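Local atomic coordinates of predicted protease of the collagenase family (Methanopyrus kandleri, PDB entry 5D88), a protein that probably hydrolyses peptide bonds as a member of the U32 peptidase family, folds as a TIM barrel and binds a zinc ion. Residues 46-49 and 50-53; 70-73 and 74-78; 106-110 and 111-115; 127-130 and 131-135; 199-202 and 203-207. All blocks are in the same frame, centred on the assembly; numbering follows the deposited sequence. Where two conformers were deposited one is given.

Contact 1: 46-49 and 50-53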
loop_
_atom_site.group_PDB
_atom_site.type_symbol
_atom_site.label_atom_id
_atom_site.label_comp_id
_atom_site.label_asym_id
_atom_site.label_seq_id
_atom_site.Cartn_x
_atom_site.Cartn_y
_atom_site.Cartn_z
ATOM N N VAL A 46 -21.016 -5.425 5.170
ATOM C CA VAL A 46 -21.032 -6.661 4.406
ATOM C C VAL A 46 -20.037 -6.542 3.253
ATOM O O VAL A 46 -20.102 -5.586 2.463
ATOM C CB VAL A 46 -22.450 -7.005 3.901
ATOM C CG1 VAL A 46 -23.015 -5.917 3.043
ATOM C CG2 VAL A 46 -22.452 -8.310 3.148
ATOM N N PRO A 47 -19.084 -7.464 3.130
ATOM C CA PRO A 47 -18.126 -7.412 2.015
ATOM C C PRO A 47 -18.827 -7.648 0.695
ATOM O O PRO A 47 -19.550 -8.639 0.542
ATOM C CB PRO A 47 -17.152 -8.563 2.318
ATOM C CG PRO A 47 -17.398 -8.927 3.695
ATOM C CD PRO A 47 -18.819 -8.612 4.005
ATOM N N VAL A 48 -18.563 -6.771 -0.272
ATOM C CA VAL A 48 -19.063 -6.994 -1.627
ATOM C C VAL A 48 -17.882 -7.543 -2.417
ATOM O O VAL A 48 -17.215 -6.841 -3.183
ATOM C CB VAL A 48 -19.713 -5.743 -2.245
ATOM C CG1 VAL A 48 -21.072 -5.502 -1.570
ATOM C CG2 VAL A 48 -18.829 -4.510 -2.127
ATOM N N THR A 49 -17.649 -8.833 -2.210
ATOM C CA THR A 49 -16.401 -9.493 -2.556
ATOM C C THR A 49 -15.948 -9.225 -3.978
ATOM O O THR A 49 -14.782 -8.882 -4.214
ATOM C CB THR A 49 -16.599 -10.980 -2.322
ATOM O OG1 THR A 49 -17.115 -11.142 -0.989
ATOM C CG2 THR A 49 -15.299 -11.723 -2.491
ATOM N N GLU A 50 -16.831 -9.449 -4.946
ATOM C CA GLU A 50 -16.414 -9.419 -6.335
ATOM C C GLU A 50 -16.047 -8.014 -6.814
ATOM O O GLU A 50 -15.517 -7.886 -7.911
ATOM C CB GLU A 50 -17.513 -10.023 -7.222
ATOM C CG GLU A 50 -18.753 -9.165 -7.400
ATOM C CD GLU A 50 -19.620 -9.599 -8.583
ATOM O OE1 GLU A 50 -19.219 -9.416 -9.751
ATOM O OE2 GLU A 50 -20.723 -10.114 -8.351
ATOM N N HIS A 51 -16.253 -6.981 -6.003
ATOM C CA HIS A 51 -15.823 -5.638 -6.334
ATOM C C HIS A 51 -14.536 -5.210 -5.644
ATOM O O HIS A 51 -14.075 -4.084 -5.878
ATOM C CB HIS A 51 -16.962 -4.683 -6.038
ATOM C CG HIS A 51 -18.142 -4.953 -6.906
ATOM N ND1 HIS A 51 -19.388 -5.274 -6.416
ATOM C CD2 HIS A 51 -18.236 -5.020 -8.253
ATOM C CE1 HIS A 51 -20.211 -5.488 -7.429
ATOM N NE2 HIS A 51 -19.537 -5.341 -8.555
ATOM N N GLY A 52 -13.927 -6.091 -4.842
ATOM C CA GLY A 52 -12.614 -5.849 -4.273
ATOM C C GLY A 52 -12.648 -5.456 -2.811
ATOM O O GLY A 52 -13.160 -4.393 -2.440
ATOM N N VAL A 53 -12.101 -6.339 -1.978
ATOM C CA VAL A 53 -12.036 -6.178 -0.531
ATOM C C VAL A 53 -10.588 -6.399 -0.095
ATOM O O VAL A 53 -9.983 -7.420 -0.441
ATOM C CB VAL A 53 -12.978 -7.165 0.188
ATOM C CG1 VAL A 53 -12.869 -6.978 1.707
ATOM C CG2 VAL A 53 -14.427 -6.946 -0.275
#
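V48 O lies obliquely to the imidazole of H51, 4.2 Å from H51 ND1, and E50 CG lies over the centre of one ring face, 3.9 Å above its plane. That position follows from the first torsion of E50 (chi1 72°), which wedges CG between the backbone N and the carbonyl carbon. H51 CE1 touches Y108 of helix 98-113, and H51 ND1 is buried without a polar partner in the model. At the base of the side chain, H51 CB is 3.6 Å from V48 O.

Two successive backbone bonds define a short 3-10 turn. H51 N donates to V48 O at 3.0 Å, and G52 N donates to T49 O, also at 3.0 Å, from well above the carbonyl plane (53° out of it). G52 has a phi of 104°, at which a CB would collide with the preceding carbonyl oxygen, so glycine suits the exit of the turn.

V53 CG2 packs 3.9 Å from T49 CA and 4.1 Å from P47 CB, so the outgoing chain stays against the end of the strand. The polar tips leave the turn: T49 OG1 bonds to P61 O, and E50 OE2 to T63 OG1.

The turn follows directly on strand 43-47 of the barrel. V46 pairs with strand 79-83 and packs on helix 63-75, H51 touches T105 of helix 98-113, and V53 N bonds to T211 of helix 200-213, the helix that carries the zinc ligand H209.

Contact 2: 70-73 and 74-78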
loop_
_atom_site.group_PDB
_atom_site.type_symbol
_atom_site.label_atom_id
_atom_site.label_comp_id
_atom_site.label_asym_id
_atom_site.label_seq_id
_atom_site.Cartn_x
_atom_site.Cartn_y
_atom_site.Cartn_z
ATOM N N VAL A 70 -28.375 -8.606 2.928
ATOM C CA VAL A 70 -28.854 -7.229 2.965
ATOM C C VAL A 70 -30.366 -7.195 3.159
ATOM O O VAL A 70 -30.885 -6.383 3.936
ATOM C CB VAL A 70 -28.414 -6.475 1.695
ATOM C CG1 VAL A 70 -29.027 -5.100 1.657
ATOM C CG2 VAL A 70 -26.885 -6.356 1.658
ATOM N N ASP A 71 -31.094 -8.081 2.474
ATOM C CA ASP A 71 -32.548 -8.142 2.647
ATOM C C ASP A 71 -32.925 -8.393 4.096
ATOM O O ASP A 71 -33.756 -7.677 4.674
ATOM C CB ASP A 71 -33.142 -9.246 1.779
ATOM C CG ASP A 71 -33.072 -8.931 0.312
ATOM O OD1 ASP A 71 -32.837 -7.747 -0.030
ATOM O OD2 ASP A 71 -33.261 -9.867 -0.496
ATOM N N VAL A 72 -32.367 -9.445 4.687
ATOM C CA VAL A 72 -32.752 -9.814 6.046
ATOM C C VAL A 72 -32.326 -8.734 7.034
ATOM O O VAL A 72 -33.050 -8.426 7.983
ATOM C CB VAL A 72 -32.161 -11.190 6.404
ATOM C CG1 VAL A 72 -32.445 -11.551 7.851
ATOM C CG2 VAL A 72 -32.733 -12.249 5.490
ATOM N N ALA A 73 -31.146 -8.138 6.830
ATOM C CA ALA A 73 -30.694 -7.076 7.731
ATOM C C ALA A 73 -31.656 -5.886 7.724
ATOM O O ALA A 73 -31.954 -5.305 8.776
ATOM C CB ALA A 73 -29.285 -6.630 7.345
ATOM N N LYS A 74 -32.141 -5.495 6.546
ATOM C CA LYS A 74 -33.106 -4.402 6.491
ATOM C C LYS A 74 -34.412 -4.784 7.174
ATOM O O LYS A 74 -35.018 -3.959 7.868
ATOM C CB LYS A 74 -33.356 -4.002 5.046
ATOM C CG LYS A 74 -32.206 -3.269 4.416
ATOM C CD LYS A 74 -32.432 -3.141 2.920
ATOM C CE LYS A 74 -31.342 -2.346 2.237
ATOM N NZ LYS A 74 -31.676 -0.908 2.195
ATOM N N ASP A 75 -34.870 -6.024 6.988
ATOM C CA ASP A 75 -36.071 -6.477 7.685
ATOM C C ASP A 75 -35.937 -6.274 9.182
ATOM O O ASP A 75 -36.909 -5.931 9.864
ATOM C CB ASP A 75 -36.333 -7.950 7.382
ATOM C CG ASP A 75 -37.090 -8.152 6.096
ATOM O OD1 ASP A 75 -36.977 -7.302 5.187
ATOM O OD2 ASP A 75 -37.810 -9.165 6.001
ATOM N N ARG A 76 -34.740 -6.494 9.713
ATOM C CA ARG A 76 -34.473 -6.359 11.132
ATOM C C ARG A 76 -34.116 -4.924 11.522
ATOM O O ARG A 76 -33.718 -4.682 12.667
ATOM C CB ARG A 76 -33.367 -7.349 11.523
ATOM C CG ARG A 76 -33.775 -8.822 11.244
ATOM C CD ARG A 76 -32.660 -9.838 11.508
ATOM N NE ARG A 76 -33.081 -11.221 11.245
ATOM C CZ ARG A 76 -32.291 -12.285 11.374
ATOM N NH1 ARG A 76 -31.028 -12.139 11.760
ATOM N NH2 ARG A 76 -32.761 -13.504 11.118
ATOM N N GLY A 77 -34.266 -3.975 10.596
ATOM C CA GLY A 77 -34.052 -2.568 10.876
ATOM C C GLY A 77 -32.606 -2.150 11.024
ATOM O O GLY A 77 -32.333 -1.080 11.580
ATOM N N LEU A 78 -31.668 -2.970 10.555
ATOM C CA LEU A 78 -30.261 -2.616 10.581
ATOM C C LEU A 78 -29.911 -1.758 9.372
ATOM O O LEU A 78 -30.356 -2.028 8.256
ATOM C CB LEU A 78 -29.406 -3.884 10.585
ATOM C CG LEU A 78 -29.473 -4.709 11.874
ATOM C CD1 LEU A 78 -29.005 -6.144 11.659
ATOM C CD2 LEU A 78 -28.632 -4.044 12.946
#
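A73 and L78 meet across a Schellman motif that ends helix 63-75. L78 N donates to A73 O at 2.9 Å, and inside that loop G77 N donates to K74 O at 2.8 Å. G77 is the C-prime residue; its positive phi, which by itself favours glycine, turns the chain back. The reversal puts L78 CB 4.2 Å from A73 CB, the apolar contact that usually accompanies this motif. A73 O also receives a weak bond from R76 N.

Further out, two side chains run alongside others one turn earlier. The aliphatic part of K74 lies beside V70, with K74 CE 3.6 Å from V70 CG1, and the chain then bends at its last torsion (chi4 -90°) to bring NZ to E114 O, just after helix 98-113. An alanine here would strip the aliphatic cover from V70 CG1 and would probably leave the E114 carbonyl without its ammonium partner, weakening one link between the two helix ends.

On another side of the helix, R76 runs alongside V72. What fixes its far end is a salt bridge from NH1 to D35, although NH2 lies close to the like-charged R31.

The second shell is the beta-alpha-beta unit of strands 43-47 and 79-83. V70 packs on V46 and V80, while A73 and L78 rest on I44, so the buried side of the helix end faces the barrel. On the side toward helix 31-34, V72 CG1 sits 3.4 Å above one face of the R76 guanidinium, offset toward its rim, and 3.5 Å from R76 NE.

Contact 3: 106-110 and 111-115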
loop_
_atom_site.group_PDB
_atom_site.type_symbol
_atom_site.label_atom_id
_atom_site.label_comp_id
_atom_site.label_asym_id
_atom_site.label_seq_id
_atom_site.Cartn_x
_atom_site.Cartn_y
_atom_site.Cartn_z
ATOM N N LEU A 106 -20.999 1.347 -8.474
ATOM C CA LEU A 106 -21.637 2.168 -7.455
ATOM C C LEU A 106 -23.146 2.215 -7.649
ATOM O O LEU A 106 -23.883 2.244 -6.663
ATOM C CB LEU A 106 -21.032 3.566 -7.453
ATOM C CG LEU A 106 -19.523 3.554 -7.208
ATOM C CD1 LEU A 106 -18.972 4.950 -7.237
ATOM C CD2 LEU A 106 -19.186 2.882 -5.902
ATOM N N ASP A 107 -23.630 2.197 -8.898
ATOM C CA ASP A 107 -25.070 2.098 -9.121
ATOM C C ASP A 107 -25.628 0.824 -8.519
ATOM O O ASP A 107 -26.735 0.813 -7.967
ATOM C CB ASP A 107 -25.400 2.109 -10.607
ATOM C CG ASP A 107 -25.238 3.454 -11.244
ATOM O OD1 ASP A 107 -25.027 4.475 -10.547
ATOM O OD2 ASP A 107 -25.351 3.466 -12.488
ATOM N N TYR A 108 -24.899 -0.271 -8.664
ATOM C CA TYR A 108 -25.331 -1.519 -8.063
ATOM C C TYR A 108 -25.482 -1.359 -6.554
ATOM O O TYR A 108 -26.512 -1.712 -5.980
ATOM C CB TYR A 108 -24.336 -2.616 -8.412
ATOM C CG TYR A 108 -24.536 -3.864 -7.614
ATOM C CD1 TYR A 108 -25.643 -4.674 -7.831
ATOM C CD2 TYR A 108 -23.633 -4.226 -6.632
ATOM C CE1 TYR A 108 -25.839 -5.819 -7.094
ATOM C CE2 TYR A 108 -23.811 -5.381 -5.888
ATOM C CZ TYR A 108 -24.920 -6.168 -6.121
ATOM O OH TYR A 108 -25.117 -7.304 -5.385
ATOM N N LEU A 109 -24.485 -0.765 -5.905
ATOM C CA LEU A 109 -24.561 -0.562 -4.460
ATOM C C LEU A 109 -25.706 0.369 -4.093
ATOM O O LEU A 109 -26.474 0.089 -3.162
ATOM C CB LEU A 109 -23.239 0.003 -3.955
ATOM C CG LEU A 109 -22.018 -0.879 -4.189
ATOM C CD1 LEU A 109 -20.802 -0.165 -3.639
ATOM C CD2 LEU A 109 -22.185 -2.228 -3.513
ATOM N N ALA A 110 -25.829 1.491 -4.813
ATOM C CA ALA A 110 -26.764 2.545 -4.431
ATOM C C ALA A 110 -28.206 2.187 -4.762
ATOM O O ALA A 110 -29.118 2.512 -3.994
ATOM C CB ALA A 110 -26.391 3.868 -5.122
ATOM N N SER A 111 -28.438 1.539 -5.904
ATOM C CA SER A 111 -29.784 1.418 -6.451
ATOM C C SER A 111 -30.315 -0.004 -6.497
ATOM O O SER A 111 -31.538 -0.187 -6.509
ATOM C CB SER A 111 -29.821 1.999 -7.866
ATOM O OG SER A 111 -29.431 3.356 -7.819
ATOM N N ASP A 112 -29.441 -1.007 -6.539
ATOM C CA ASP A 112 -29.850 -2.407 -6.537
ATOM C C ASP A 112 -29.828 -2.971 -5.119
ATOM O O ASP A 112 -30.871 -3.351 -4.574
ATOM C CB ASP A 112 -28.925 -3.201 -7.478
ATOM C CG ASP A 112 -29.477 -4.570 -7.845
ATOM O OD1 ASP A 112 -30.237 -5.148 -7.048
ATOM O OD2 ASP A 112 -29.135 -5.071 -8.938
ATOM N N LEU A 113 -28.643 -3.015 -4.501
ATOM C CA LEU A 113 -28.552 -3.425 -3.099
ATOM C C LEU A 113 -29.202 -2.405 -2.175
ATOM O O LEU A 113 -29.735 -2.771 -1.117
ATOM C CB LEU A 113 -27.098 -3.601 -2.674
ATOM C CG LEU A 113 -26.349 -4.859 -3.007
ATOM C CD1 LEU A 113 -24.988 -4.786 -2.296
ATOM C CD2 LEU A 113 -27.120 -6.084 -2.555
ATOM N N GLU A 114 -29.132 -1.128 -2.548
ATOM C CA GLU A 114 -29.653 -0.022 -1.748
ATOM C C GLU A 114 -28.997 0.034 -0.373
ATOM O O GLU A 114 -29.667 0.154 0.658
ATOM C CB GLU A 114 -31.172 -0.104 -1.618
ATOM C CG GLU A 114 -31.901 0.050 -2.933
ATOM C CD GLU A 114 -33.393 -0.045 -2.770
ATOM O OE1 GLU A 114 -33.972 0.812 -2.078
ATOM O OE2 GLU A 114 -33.983 -0.989 -3.327
ATOM N N VAL A 115 -27.661 -0.028 -0.363
ATOM C CA VAL A 115 -26.949 0.164 0.889
ATOM C C VAL A 115 -27.041 1.624 1.323
ATOM O O VAL A 115 -27.336 2.538 0.538
ATOM C CB VAL A 115 -25.482 -0.295 0.803
ATOM C CG1 VAL A 115 -25.403 -1.763 0.409
ATOM C CG2 VAL A 115 -24.656 0.580 -0.157
HETATM O O HOH W 1 -27.655 5.005 -9.486
HETATM O O HOH W 2 -29.033 3.464 -1.386
#
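Y108 O accepts two backbone bonds at the end of helix 98-113 in this TIM barrel: the usual helical one from D112 N (3.1 Å) and one from L113 N (2.9 Å), five residues on, which makes this a wider pi-type turn. The two donors approach differently: L113 N comes nearly along the C=O axis (169°), D112 N from above the carbonyl plane. One residue further on, V115 N closes on L109 O at 3.0 Å. Between these bonds E114 takes a positive phi of 59°, so the chain swings out of the helix toward strand 117-120.

With CG anti to the backbone N (chi1 168°), the Y108 ring is carried forward along the helix to L113. The contact is oblique, and Y108 CZ comes 3.7 Å from L113 CG. Y108 OH bonds to E67 of helix 63-75. A serine in place of this tyrosine is likely to leave the E67 carboxylate without its hydroxyl partner and open a gap beside L113.

L109 lies side by side with L113, its CD2 4.0 Å from L113 CD1, and its CB touches V115 CG2. L109 and V115 face strand 79-83, packing on A82 and V80.

On the exposed side, a water bonds to S111 OG and weakly to D107 OD1, which also bonds to the Y133 hydroxyl. A second water bridges the helix end to the outgoing chain, donating one hydrogen to A110 O at 2.8 Å and the other to V115 O at 2.7 Å.

Contact 4: 127-130 and 131-135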
loop_
_atom_site.group_PDB
_atom_site.type_symbol
_atom_site.label_atom_id
_atom_site.label_comp_id
_atom_site.label_asym_id
_atom_site.label_seq_id
_atom_site.Cartn_x
_atom_site.Cartn_y
_atom_site.Cartn_z
ATOM N N GLU A 127 -13.797 10.206 -3.760
ATOM C CA GLU A 127 -14.173 11.408 -4.490
ATOM C C GLU A 127 -15.404 11.169 -5.364
ATOM O O GLU A 127 -16.335 11.988 -5.391
ATOM C CB GLU A 127 -12.972 11.872 -5.317
ATOM C CG GLU A 127 -13.041 13.272 -5.837
ATOM C CD GLU A 127 -11.714 13.680 -6.456
ATOM O OE1 GLU A 127 -11.121 12.865 -7.206
ATOM O OE2 GLU A 127 -11.251 14.793 -6.167
ATOM N N VAL A 128 -15.420 10.064 -6.105
ATOM C CA VAL A 128 -16.555 9.793 -6.987
ATOM C C VAL A 128 -17.822 9.560 -6.171
ATOM O O VAL A 128 -18.896 10.075 -6.516
ATOM C CB VAL A 128 -16.253 8.595 -7.908
ATOM C CG1 VAL A 128 -17.473 8.241 -8.741
ATOM C CG2 VAL A 128 -15.075 8.892 -8.846
ATOM N N LEU A 129 -17.724 8.769 -5.091
ATOM C CA LEU A 129 -18.887 8.506 -4.243
ATOM C C LEU A 129 -19.453 9.786 -3.664
ATOM O O LEU A 129 -20.670 10.007 -3.692
ATOM C CB LEU A 129 -18.526 7.551 -3.100
ATOM C CG LEU A 129 -18.664 6.091 -3.433
ATOM C CD1 LEU A 129 -17.892 5.284 -2.390
ATOM C CD2 LEU A 129 -20.160 5.688 -3.484
ATOM N N ALA A 130 -18.583 10.644 -3.125
ATOM C CA ALA A 130 -19.055 11.870 -2.480
ATOM C C ALA A 130 -19.671 12.838 -3.485
ATOM O O ALA A 130 -20.630 13.546 -3.167
ATOM C CB ALA A 130 -17.904 12.547 -1.748
ATOM N N THR A 131 -19.108 12.902 -4.686
ATOM C CA THR A 131 -19.578 13.840 -5.695
ATOM C C THR A 131 -20.880 13.386 -6.346
ATOM O O THR A 131 -21.783 14.202 -6.556
ATOM C CB THR A 131 -18.491 14.044 -6.742
ATOM O OG1 THR A 131 -17.361 14.636 -6.103
ATOM C CG2 THR A 131 -18.954 14.978 -7.829
ATOM N N GLU A 132 -20.998 12.107 -6.694
ATOM C CA GLU A 132 -22.070 11.652 -7.576
ATOM C C GLU A 132 -23.193 10.882 -6.890
ATOM O O GLU A 132 -24.237 10.652 -7.527
ATOM C CB GLU A 132 -21.479 10.778 -8.700
ATOM C CG GLU A 132 -20.363 11.461 -9.515
ATOM C CD GLU A 132 -20.841 12.672 -10.290
ATOM O OE1 GLU A 132 -22.043 12.964 -10.260
ATOM O OE2 GLU A 132 -20.011 13.353 -10.925
ATOM N N TYR A 133 -23.013 10.466 -5.636
ATOM C CA TYR A 133 -23.979 9.638 -4.930
ATOM C C TYR A 133 -24.378 10.324 -3.631
ATOM O O TYR A 133 -23.844 11.375 -3.266
ATOM C CB TYR A 133 -23.415 8.220 -4.687
ATOM C CG TYR A 133 -23.255 7.490 -5.996
ATOM C CD1 TYR A 133 -22.114 7.666 -6.759
ATOM C CD2 TYR A 133 -24.274 6.691 -6.511
ATOM C CE1 TYR A 133 -21.968 7.052 -7.991
ATOM C CE2 TYR A 133 -24.135 6.064 -7.735
ATOM C CZ TYR A 133 -22.974 6.258 -8.475
ATOM O OH TYR A 133 -22.802 5.677 -9.711
ATOM N N ASP A 134 -25.351 9.723 -2.951
ATOM C CA ASP A 134 -25.884 10.221 -1.685
ATOM C C ASP A 134 -25.833 9.117 -0.639
ATOM O O ASP A 134 -26.808 8.817 0.043
ATOM C CB ASP A 134 -27.309 10.722 -1.862
ATOM C CG ASP A 134 -27.836 11.422 -0.642
ATOM O OD1 ASP A 134 -27.031 11.953 0.145
ATOM O OD2 ASP A 134 -29.072 11.447 -0.474
ATOM N N LEU A 135 -24.691 8.468 -0.557
ATOM C CA LEU A 135 -24.393 7.406 0.393
ATOM C C LEU A 135 -23.415 7.932 1.437
ATOM O O LEU A 135 -22.657 8.875 1.174
ATOM C CB LEU A 135 -23.774 6.203 -0.335
ATOM C CG LEU A 135 -24.589 5.581 -1.455
ATOM C CD1 LEU A 135 -23.801 4.563 -2.260
ATOM C CD2 LEU A 135 -25.800 4.941 -0.861
HETATM O O HOH W 3 -22.274 9.812 -1.282
#
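E127 O accepts two hydrogen bonds from T131, from T131 N at 3.0 Å and from T131 OG1 at 2.9 Å, the two donors reaching it from opposite faces of its plane. The hydroxyl gets there because OG1 stands beside its own backbone N (chi1 -63°). The helical ladder continues with E132 N to V128 O and ends with Y133 N to L129 O (3.1 Å). A water donates to L129 O at 2.9 Å and to L135 O at 2.7 Å, joining the last turn of the helix to the residue just before strand 136-139.

Apolar contacts centre on L129. Its CD2 lies 4.0 Å from L135 CD1, the two side chains crossing at a slant, and also touches Y133 CB.

The aromatic ring of Y133 has V128 O and L129 O near its plane, at the edge; Y133 CD1 is 4.0 Å from V128 O. Besides D107, the hydroxyl also bonds to R103 NE of helix 98-113.

With L129 and L135 packed on V118 of strand 117-120, this is the helix-to-strand turn of a beta-alpha-beta crossover (117-120, 123-132, 136-139) in a TIM barrel.

Contact 5: 199-202 and 203-207. With ACT (acetate ion), chain C.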
loop_
_atom_site.group_PDB
_atom_site.type_symbol
_atom_site.label_atom_id
_atom_site.label_comp_id
_atom_site.label_asym_id
_atom_site.label_seq_id
_atom_site.Cartn_x
_atom_site.Cartn_y
_atom_site.Cartn_z
ATOM N N VAL A 199 3.951 -6.549 6.853
ATOM C CA VAL A 199 3.619 -6.974 5.496
ATOM C C VAL A 199 2.146 -6.767 5.156
ATOM O O VAL A 199 1.732 -7.095 4.042
ATOM C CB VAL A 199 4.050 -8.431 5.234
ATOM C CG1 VAL A 199 5.492 -8.653 5.670
ATOM C CG2 VAL A 199 3.176 -9.377 5.900
ATOM N N ALA A 200 1.352 -6.171 6.056
ATOM C CA ALA A 200 -0.087 -6.062 5.817
ATOM C C ALA A 200 -0.397 -5.326 4.517
ATOM O O ALA A 200 -1.323 -5.708 3.801
ATOM C CB ALA A 200 -0.767 -5.376 7.002
ATOM N N PHE A 201 0.322 -4.232 4.239
ATOM C CA PHE A 201 0.187 -3.462 2.995
ATOM C C PHE A 201 0.152 -4.384 1.772
ATOM O O PHE A 201 -0.753 -4.313 0.925
ATOM C CB PHE A 201 1.387 -2.493 3.049
ATOM C CG PHE A 201 1.773 -1.768 1.814
ATOM C CD1 PHE A 201 0.914 -1.443 0.807
ATOM C CD2 PHE A 201 3.069 -1.240 1.780
ATOM C CE1 PHE A 201 1.381 -0.688 -0.305
ATOM C CE2 PHE A 201 3.534 -0.518 0.734
ATOM C CZ PHE A 201 2.690 -0.225 -0.323
ATOM N N PHE A 202 1.117 -5.297 1.702
ATOM C CA PHE A 202 1.265 -6.154 0.543
ATOM C C PHE A 202 0.196 -7.237 0.525
ATOM O O PHE A 202 -0.327 -7.587 -0.538
ATOM C CB PHE A 202 2.670 -6.759 0.552
ATOM C CG PHE A 202 3.752 -5.711 0.577
ATOM C CD1 PHE A 202 4.149 -5.096 -0.602
ATOM C CD2 PHE A 202 4.322 -5.303 1.773
ATOM C CE1 PHE A 202 5.114 -4.114 -0.596
ATOM C CE2 PHE A 202 5.291 -4.300 1.798
ATOM C CZ PHE A 202 5.689 -3.706 0.611
ATOM N N GLU A 203 -0.130 -7.778 1.699
ATOM C CA GLU A 203 -1.118 -8.843 1.775
ATOM C C GLU A 203 -2.511 -8.322 1.454
ATOM O O GLU A 203 -3.291 -9.006 0.781
ATOM C CB GLU A 203 -1.069 -9.494 3.147
ATOM C CG GLU A 203 -1.940 -10.732 3.256
ATOM C CD GLU A 203 -1.768 -11.454 4.569
ATOM O OE1 GLU A 203 -1.403 -10.809 5.571
ATOM O OE2 GLU A 203 -2.010 -12.676 4.596
ATOM N N ARG A 204 -2.832 -7.106 1.895
ATOM C CA ARG A 204 -4.118 -6.514 1.549
ATOM C C ARG A 204 -4.206 -6.162 0.072
ATOM O O ARG A 204 -5.279 -6.287 -0.520
ATOM C CB ARG A 204 -4.368 -5.285 2.403
ATOM C CG ARG A 204 -4.578 -5.600 3.853
ATOM C CD ARG A 204 -4.960 -4.340 4.489
ATOM N NE ARG A 204 -5.325 -4.485 5.876
ATOM C CZ ARG A 204 -4.962 -3.624 6.812
ATOM N NH1 ARG A 204 -4.202 -2.565 6.517
ATOM N NH2 ARG A 204 -5.369 -3.813 8.043
ATOM N N ASN A 205 -3.092 -5.754 -0.546
ATOM C CA ASN A 205 -3.079 -5.590 -1.998
ATOM C C ASN A 205 -3.418 -6.910 -2.678
ATOM O O ASN A 205 -4.192 -6.945 -3.643
ATOM C CB ASN A 205 -1.704 -5.100 -2.472
ATOM C CG ASN A 205 -1.469 -3.601 -2.254
ATOM O OD1 ASN A 205 -2.386 -2.812 -1.996
ATOM N ND2 ASN A 205 -0.209 -3.201 -2.428
ATOM N N LEU A 206 -2.828 -8.006 -2.197
ATOM C CA LEU A 206 -3.087 -9.322 -2.771
ATOM C C LEU A 206 -4.563 -9.688 -2.661
ATOM O O LEU A 206 -5.182 -10.109 -3.640
ATOM C CB LEU A 206 -2.230 -10.380 -2.075
ATOM C CG LEU A 206 -2.411 -11.824 -2.575
ATOM C CD1 LEU A 206 -1.941 -11.989 -4.008
ATOM C CD2 LEU A 206 -1.690 -12.793 -1.609
ATOM N N PHE A 207 -5.145 -9.566 -1.467
ATOM C CA PHE A 207 -6.552 -9.938 -1.342
ATOM C C PHE A 207 -7.464 -8.995 -2.138
ATOM O O PHE A 207 -8.530 -9.411 -2.592
ATOM C CB PHE A 207 -6.968 -9.978 0.125
ATOM C CG PHE A 207 -6.693 -11.277 0.791
ATOM C CD1 PHE A 207 -5.401 -11.636 1.110
ATOM C CD2 PHE A 207 -7.729 -12.153 1.074
ATOM C CE1 PHE A 207 -5.133 -12.844 1.738
ATOM C CE2 PHE A 207 -7.480 -13.381 1.711
ATOM C CZ PHE A 207 -6.176 -13.729 2.033
HETATM C C ACT C . -7.732 -6.579 8.549
HETATM O O ACT C . -7.428 -5.548 9.197
HETATM O OXT ACT C . -7.459 -6.565 7.326
HETATM C CH3 ACT C . -8.359 -7.774 9.212
#
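R204 climbs past A200 and the backbone of the preceding turn. Its CB lies 3.4 Å from A200 O and its CG 3.3 Å from the same oxygen, which also accepts R204 N, so the base of the side chain is pressed against this carbonyl. CD moves away, and the chain stays extended as far as NE. A200 CB then lies over one face of the guanidinium. At the edge, in plane, stands an acetate ion, probably from the crystallisation liquor: R204 NH2 donates to its O at 2.9 Å and R204 NE weakly to its OXT at 3.3 Å. NH2 also bonds to I193 O, while H141 and the backbone of L56 and I193 hold the acetate too.

On another side of the helix, the N205 amide meets the F201 ring at a slant, the two planes 74° apart, with N205 ND2 3.7 Å from F201 CE1. The amide is held at both ends, OD1 by T87 and ND2 by T87 O of the second subunit. F201 also meets F201 of the second subunit, the rings about 90° apart. E203 turns elsewhere, forming salt bridges to R229 and R231.

This first part of helix 200-213 therefore lies at the subunit interface, where N205 also packs on C88 of the second subunit. It lies beside the metal site as well: the N205 side chain is about 5 Å from the zinc ion, for which C88 and H209 are binding residues.

Overall arrangement
From the N terminus the five contacts come in series, none nesting in or crossing another, and each closes only a local turn. Contact 1 ends the second barrel strand; contacts 2, 3 and 4 end the three helices that follow. These neighbours touch in turn. Contact 1 packs on contact 2, and its V48 also reaches L109 and L113 of contact 3. Contacts 2 and 3 meet again where V70 CG1 packs on L113 O, and contacts 3 and 4 where V115 O lies against L135 CD2. Contact 5 starts a later helix by the zinc site, its centre about 32 Å from that of contact 2, and touches contact 1 through V53 and F207.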